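Local atomic coordinates of SusD superfamily protein (PDB entry 3OTN), a protein that probably binds carbohydrate nutrients at the bacterial outer membrane. Residues W355-M366 / Q413-K423. Numbering follows the deposited sequence.
Sequences WSVYRYTDVLLM and QRYFDLCYENK. With EDO (1,2-ethanediol), chain S.
R359 grips E421 side-on. NE of R359 donates to OE1 of E421 at 2.8 Å, nearly straight at 173°. NH2 of R359 meets the syn lone pair of OE2 of E421, also at 2.8 Å. The guanidinium and carboxylate are nearly coplanar. CG of R359 sits between its backbone N and carbonyl carbon (chi1 68°), and the chain then runs straight out to NE. CD2 of L418 lies over one guanidinium face.

D362 is shared between two cations. NH1 and NH2 of R414 both bond to OD1 of D362, each at 3.0 Å. OD2 of D362 takes NZ of K423 at 2.8 Å. NZ of K423 also donates a hydrogen bond to the backbone O of V357 (2.6 Å). CG of D362 is anti to the backbone N (chi1 -170°), which brings the carboxylate between R414 and K423. L365 packs its CB and CD1 on CG of R414.

Water 2 links O of S356 to O of E421, and water 3 joins NH2 of R359 to OD2 of D417. Further out, D427 holds NE of R414, K338 pairs with E421, E248 with R359, and R301 with D417.

The contact joins the two outer strands of a small sheet, with a classic beta bulge at V357 and Y358 opposite Y251, and helix 360-375 to antiparallel helix 403-418 and the type II turn L418-E421. Nearly every touching residue is buried. D362 and E421 each face two cations, so both are probably ionised despite burial.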
loop_
_atom_site.group_PDB
_atom_site.type_symbol
_atom_site.label_atom_id
_atom_site.label_comp_id
_atom_site.label_asym_id
_atom_site.label_seq_id
_atom_site.Cartn_x
_atom_site.Cartn_y
_atom_site.Cartn_z
ATOM N N TRP A 355 8.637 2.824 -4.367
ATOM C CA TRP A 355 7.469 1.979 -4.025
ATOM C C TRP A 355 6.225 2.865 -3.867
ATOM O O TRP A 355 6.219 3.793 -3.065
ATOM C CB TRP A 355 7.731 1.187 -2.761
ATOM C CG TRP A 355 6.583 0.390 -2.215
ATOM C CD1 TRP A 355 5.748 0.754 -1.183
ATOM C CD2 TRP A 355 6.110 -0.884 -2.672
ATOM N NE1 TRP A 355 4.832 -0.226 -0.955
ATOM C CE2 TRP A 355 5.025 -1.244 -1.846
ATOM C CE3 TRP A 355 6.533 -1.780 -3.662
ATOM C CZ2 TRP A 355 4.336 -2.439 -1.995
ATOM C CZ3 TRP A 355 5.853 -2.987 -3.807
ATOM C CH2 TRP A 355 4.763 -3.296 -2.973
ATOM N N SER A 356 5.181 2.580 -4.631
ATOM C CA SER A 356 3.967 3.393 -4.572
ATOM C C SER A 356 3.131 3.268 -3.309
ATOM O O SER A 356 2.941 2.176 -2.792
ATOM C CB SER A 356 3.077 3.076 -5.754
ATOM O OG SER A 356 3.707 3.527 -6.897
ATOM N N VAL A 357 2.650 4.406 -2.817
ATOM C CA VAL A 357 1.568 4.455 -1.830
ATOM C C VAL A 357 0.237 4.735 -2.566
ATOM O O VAL A 357 -0.753 4.051 -2.319
ATOM C CB VAL A 357 1.850 5.531 -0.733
ATOM C CG1 VAL A 357 0.662 5.705 0.200
ATOM C CG2 VAL A 357 3.100 5.162 0.042
ATOM N N TYR A 358 0.210 5.739 -3.438
ATOM C CA TYR A 358 -0.944 5.968 -4.352
ATOM C C TYR A 358 -0.459 6.215 -5.764
ATOM O O TYR A 358 0.457 7.012 -5.974
ATOM C CB TYR A 358 -1.835 7.155 -3.922
ATOM C CG TYR A 358 -2.665 6.818 -2.723
ATOM C CD1 TYR A 358 -3.727 5.945 -2.827
ATOM C CD2 TYR A 358 -2.353 7.323 -1.469
ATOM C CE1 TYR A 358 -4.463 5.569 -1.715
ATOM C CE2 TYR A 358 -3.084 6.955 -0.355
ATOM C CZ TYR A 358 -4.142 6.084 -0.497
ATOM O OH TYR A 358 -4.848 5.693 0.583
ATOM N N ARG A 359 -1.090 5.558 -6.726
ATOM C CA ARG A 359 -0.901 5.841 -8.139
ATOM C C ARG A 359 -2.267 6.037 -8.808
ATOM O O ARG A 359 -3.294 5.692 -8.267
ATOM C CB ARG A 359 -0.073 4.762 -8.828
ATOM C CG ARG A 359 -0.719 3.383 -8.975
ATOM C CD ARG A 359 0.270 2.491 -9.650
ATOM N NE ARG A 359 -0.142 1.086 -9.839
ATOM C CZ ARG A 359 -0.510 0.528 -10.995
ATOM N NH1 ARG A 359 -0.606 1.253 -12.109
ATOM N NH2 ARG A 359 -0.756 -0.797 -11.055
ATOM N N TYR A 360 -2.261 6.662 -9.963
ATOM C CA TYR A 360 -3.496 7.055 -10.646
ATOM C C TYR A 360 -4.442 5.914 -10.956
ATOM O O TYR A 360 -5.674 6.083 -10.835
ATOM C CB TYR A 360 -3.118 7.788 -11.926
ATOM C CG TYR A 360 -4.194 8.572 -12.631
ATOM C CD1 TYR A 360 -5.004 9.456 -11.946
ATOM C CD2 TYR A 360 -4.296 8.519 -14.009
ATOM C CE1 TYR A 360 -5.924 10.225 -12.619
ATOM C CE2 TYR A 360 -5.211 9.281 -14.691
ATOM C CZ TYR A 360 -6.015 10.130 -13.996
ATOM O OH TYR A 360 -6.927 10.869 -14.668
ATOM N N THR A 361 -3.913 4.749 -11.329
ATOM C CA THR A 361 -4.819 3.589 -11.598
ATOM C C THR A 361 -5.732 3.257 -10.407
ATOM O O THR A 361 -6.937 3.044 -10.583
ATOM C CB THR A 361 -4.075 2.328 -12.081
ATOM O OG1 THR A 361 -3.458 2.593 -13.339
ATOM C CG2 THR A 361 -5.044 1.121 -12.246
ATOM N N ASP A 362 -5.162 3.266 -9.203
ATOM C CA ASP A 362 -5.886 3.031 -7.951
ATOM C C ASP A 362 -6.961 4.101 -7.771
ATOM O O ASP A 362 -8.103 3.788 -7.480
ATOM C CB ASP A 362 -4.884 3.094 -6.790
ATOM C CG ASP A 362 -5.442 2.626 -5.431
ATOM O OD1 ASP A 362 -6.634 2.220 -5.270
ATOM O OD2 ASP A 362 -4.605 2.657 -4.485
ATOM N N VAL A 363 -6.605 5.351 -8.033
ATOM C CA VAL A 363 -7.549 6.452 -7.855
ATOM C C VAL A 363 -8.727 6.311 -8.838
ATOM O O VAL A 363 -9.859 6.524 -8.445
ATOM C CB VAL A 363 -6.901 7.821 -7.971
ATOM C CG1 VAL A 363 -7.981 8.935 -7.895
ATOM C CG2 VAL A 363 -5.859 8.009 -6.871
ATOM N N LEU A 364 -8.450 5.984 -10.099
ATOM C CA LEU A 364 -9.505 5.735 -11.090
ATOM C C LEU A 364 -10.481 4.609 -10.650
ATOM O O LEU A 364 -11.715 4.758 -10.719
ATOM C CB LEU A 364 -8.893 5.367 -12.440
ATOM C CG LEU A 364 -8.026 6.403 -13.176
ATOM C CD1 LEU A 364 -7.727 5.962 -14.605
ATOM C CD2 LEU A 364 -8.711 7.757 -13.157
ATOM N N LEU A 365 -9.933 3.500 -10.176
ATOM C CA LEU A 365 -10.785 2.397 -9.732
ATOM C C LEU A 365 -11.524 2.770 -8.433
ATOM O O LEU A 365 -12.644 2.345 -8.242
ATOM C CB LEU A 365 -9.962 1.128 -9.563
ATOM C CG LEU A 365 -9.441 0.554 -10.888
ATOM C CD1 LEU A 365 -8.367 -0.500 -10.600
ATOM C CD2 LEU A 365 -10.603 -0.067 -11.669
HETATM N N MSE A 366 -10.913 3.569 -7.549
HETATM C CA MSE A 366 -11.632 4.113 -6.378
HETATM C C MSE A 366 -12.778 5.017 -6.790
HETATM O O MSE A 366 -13.831 4.955 -6.168
HETATM C CB MSE A 366 -10.690 4.846 -5.416
HETATM C CG MSE A 366 -9.760 3.916 -4.667
HETATM SE SE MSE A 366 -8.963 4.838 -3.145
HETATM C CE MSE A 366 -7.902 6.141 -4.065
ATOM N N GLN A 413 -10.615 -5.729 -11.560
ATOM C CA GLN A 413 -9.486 -4.954 -12.034
ATOM C C GLN A 413 -8.582 -4.466 -10.901
ATOM O O GLN A 413 -7.388 -4.318 -11.110
ATOM C CB GLN A 413 -9.908 -3.819 -12.977
ATOM C CG GLN A 413 -10.628 -4.304 -14.232
ATOM C CD GLN A 413 -9.884 -5.418 -14.944
ATOM O OE1 GLN A 413 -8.661 -5.388 -15.022
ATOM N NE2 GLN A 413 -10.610 -6.401 -15.456
ATOM N N ARG A 414 -9.133 -4.264 -9.704
ATOM C CA ARG A 414 -8.320 -3.965 -8.552
ATOM C C ARG A 414 -7.401 -5.153 -8.230
ATOM O O ARG A 414 -6.211 -4.958 -7.973
ATOM C CB ARG A 414 -9.167 -3.591 -7.345
ATOM C CG ARG A 414 -9.846 -2.212 -7.500
ATOM C CD ARG A 414 -10.547 -1.796 -6.196
ATOM N NE ARG A 414 -9.530 -1.522 -5.195
ATOM C CZ ARG A 414 -8.802 -0.423 -5.133
ATOM N NH1 ARG A 414 -9.018 0.595 -5.956
ATOM N NH2 ARG A 414 -7.868 -0.319 -4.208
ATOM N N TYR A 415 -7.959 -6.367 -8.205
ATOM C CA TYR A 415 -7.156 -7.548 -7.938
ATOM C C TYR A 415 -6.091 -7.717 -9.039
ATOM O O TYR A 415 -4.903 -7.884 -8.755
ATOM C CB TYR A 415 -8.002 -8.822 -7.890
ATOM C CG TYR A 415 -8.651 -9.117 -6.537
ATOM C CD1 TYR A 415 -9.674 -8.315 -6.029
ATOM C CD2 TYR A 415 -8.279 -10.236 -5.800
ATOM C CE1 TYR A 415 -10.309 -8.614 -4.816
ATOM C CE2 TYR A 415 -8.894 -10.537 -4.599
ATOM C CZ TYR A 415 -9.906 -9.747 -4.116
ATOM O OH TYR A 415 -10.472 -10.067 -2.917
ATOM N N PHE A 416 -6.531 -7.655 -10.286
ATOM C CA PHE A 416 -5.660 -7.969 -11.402
ATOM C C PHE A 416 -4.608 -6.909 -11.686
ATOM O O PHE A 416 -3.472 -7.275 -12.024
ATOM C CB PHE A 416 -6.444 -8.284 -12.656
ATOM C CG PHE A 416 -7.361 -9.517 -12.530
ATOM C CD1 PHE A 416 -6.898 -10.718 -11.973
ATOM C CD2 PHE A 416 -8.647 -9.474 -13.011
ATOM C CE1 PHE A 416 -7.748 -11.840 -11.883
ATOM C CE2 PHE A 416 -9.499 -10.590 -12.929
ATOM C CZ PHE A 416 -9.035 -11.768 -12.366
ATOM N N ASP A 417 -4.980 -5.637 -11.601
ATOM C CA ASP A 417 -4.082 -4.535 -11.948
ATOM C C ASP A 417 -3.209 -4.083 -10.788
ATOM O O ASP A 417 -2.042 -3.706 -10.994
ATOM C CB ASP A 417 -4.854 -3.324 -12.497
ATOM C CG ASP A 417 -4.205 -2.732 -13.728
ATOM O OD1 ASP A 417 -4.077 -3.511 -14.692
ATOM O OD2 ASP A 417 -3.808 -1.531 -13.727
ATOM N N LEU A 418 -3.773 -4.102 -9.579
ATOM C CA LEU A 418 -3.044 -3.662 -8.389
ATOM C C LEU A 418 -2.434 -4.782 -7.521
ATOM O O LEU A 418 -2.035 -4.540 -6.382
ATOM C CB LEU A 418 -3.955 -2.770 -7.538
ATOM C CG LEU A 418 -4.704 -1.679 -8.334
ATOM C CD1 LEU A 418 -5.641 -0.914 -7.402
ATOM C CD2 LEU A 418 -3.691 -0.737 -8.997
ATOM N N CYS A 419 -2.356 -6.006 -8.029
ATOM C CA CYS A 419 -1.858 -7.097 -7.209
ATOM C C CYS A 419 -0.448 -6.851 -6.684
ATOM O O CYS A 419 0.400 -6.344 -7.409
ATOM C CB CYS A 419 -1.868 -8.423 -7.976
ATOM S SG CYS A 419 -1.036 -8.391 -9.614
ATOM N N TYR A 420 -0.231 -7.256 -5.430
ATOM C CA TYR A 420 1.050 -7.222 -4.755
ATOM C C TYR A 420 1.555 -5.818 -4.498
ATOM O O TYR A 420 2.761 -5.633 -4.311
ATOM C CB TYR A 420 2.086 -8.098 -5.485
ATOM C CG TYR A 420 1.506 -9.501 -5.744
ATOM C CD1 TYR A 420 1.122 -10.309 -4.681
ATOM C CD2 TYR A 420 1.293 -9.967 -7.025
ATOM C CE1 TYR A 420 0.559 -11.568 -4.894
ATOM C CE2 TYR A 420 0.714 -11.232 -7.253
ATOM C CZ TYR A 420 0.353 -12.017 -6.173
ATOM O OH TYR A 420 -0.206 -13.275 -6.352
ATOM N N GLU A 421 0.630 -4.848 -4.482
ATOM C CA GLU A 421 0.929 -3.424 -4.206
ATOM C C GLU A 421 0.375 -2.961 -2.864
ATOM O O GLU A 421 0.225 -1.755 -2.632
ATOM C CB GLU A 421 0.343 -2.540 -5.326
ATOM C CG GLU A 421 0.974 -2.696 -6.687
ATOM C CD GLU A 421 0.302 -1.809 -7.785
ATOM O OE1 GLU A 421 0.087 -0.610 -7.562
ATOM O OE2 GLU A 421 -0.007 -2.336 -8.865
ATOM N N ASN A 422 0.083 -3.907 -1.968
ATOM C CA ASN A 422 -0.409 -3.614 -0.624
ATOM C C ASN A 422 -1.776 -2.936 -0.630
ATOM O O ASN A 422 -2.051 -2.050 0.194
ATOM C CB ASN A 422 0.648 -2.782 0.192
ATOM C CG ASN A 422 1.762 -3.644 0.856
ATOM O OD1 ASN A 422 2.528 -3.115 1.658
ATOM N ND2 ASN A 422 1.883 -4.929 0.493
ATOM N N LYS A 423 -2.639 -3.319 -1.572
ATOM C CA LYS A 423 -4.026 -2.778 -1.655
ATOM C C LYS A 423 -5.108 -3.807 -1.406
ATOM O O LYS A 423 -6.184 -3.474 -0.894
ATOM C CB LYS A 423 -4.291 -2.181 -3.058
ATOM C CG LYS A 423 -3.359 -1.074 -3.474
ATOM C CD LYS A 423 -3.465 0.127 -2.566
ATOM C CE LYS A 423 -2.399 1.171 -2.925
ATOM N NZ LYS A 423 -2.808 2.455 -2.366
HETATM C C1 EDO S . -10.287 9.351 -17.390
HETATM O O1 EDO S . -11.213 8.823 -18.346
HETATM C C2 EDO S . -8.984 8.565 -17.451
HETATM O O2 EDO S . -7.890 9.435 -17.131
HETATM O O HOH W 1 3.239 -0.492 1.761
HETATM O O HOH W 2 1.893 0.229 -3.876
HETATM O O HOH W 3 -1.091 -1.268 -13.916
#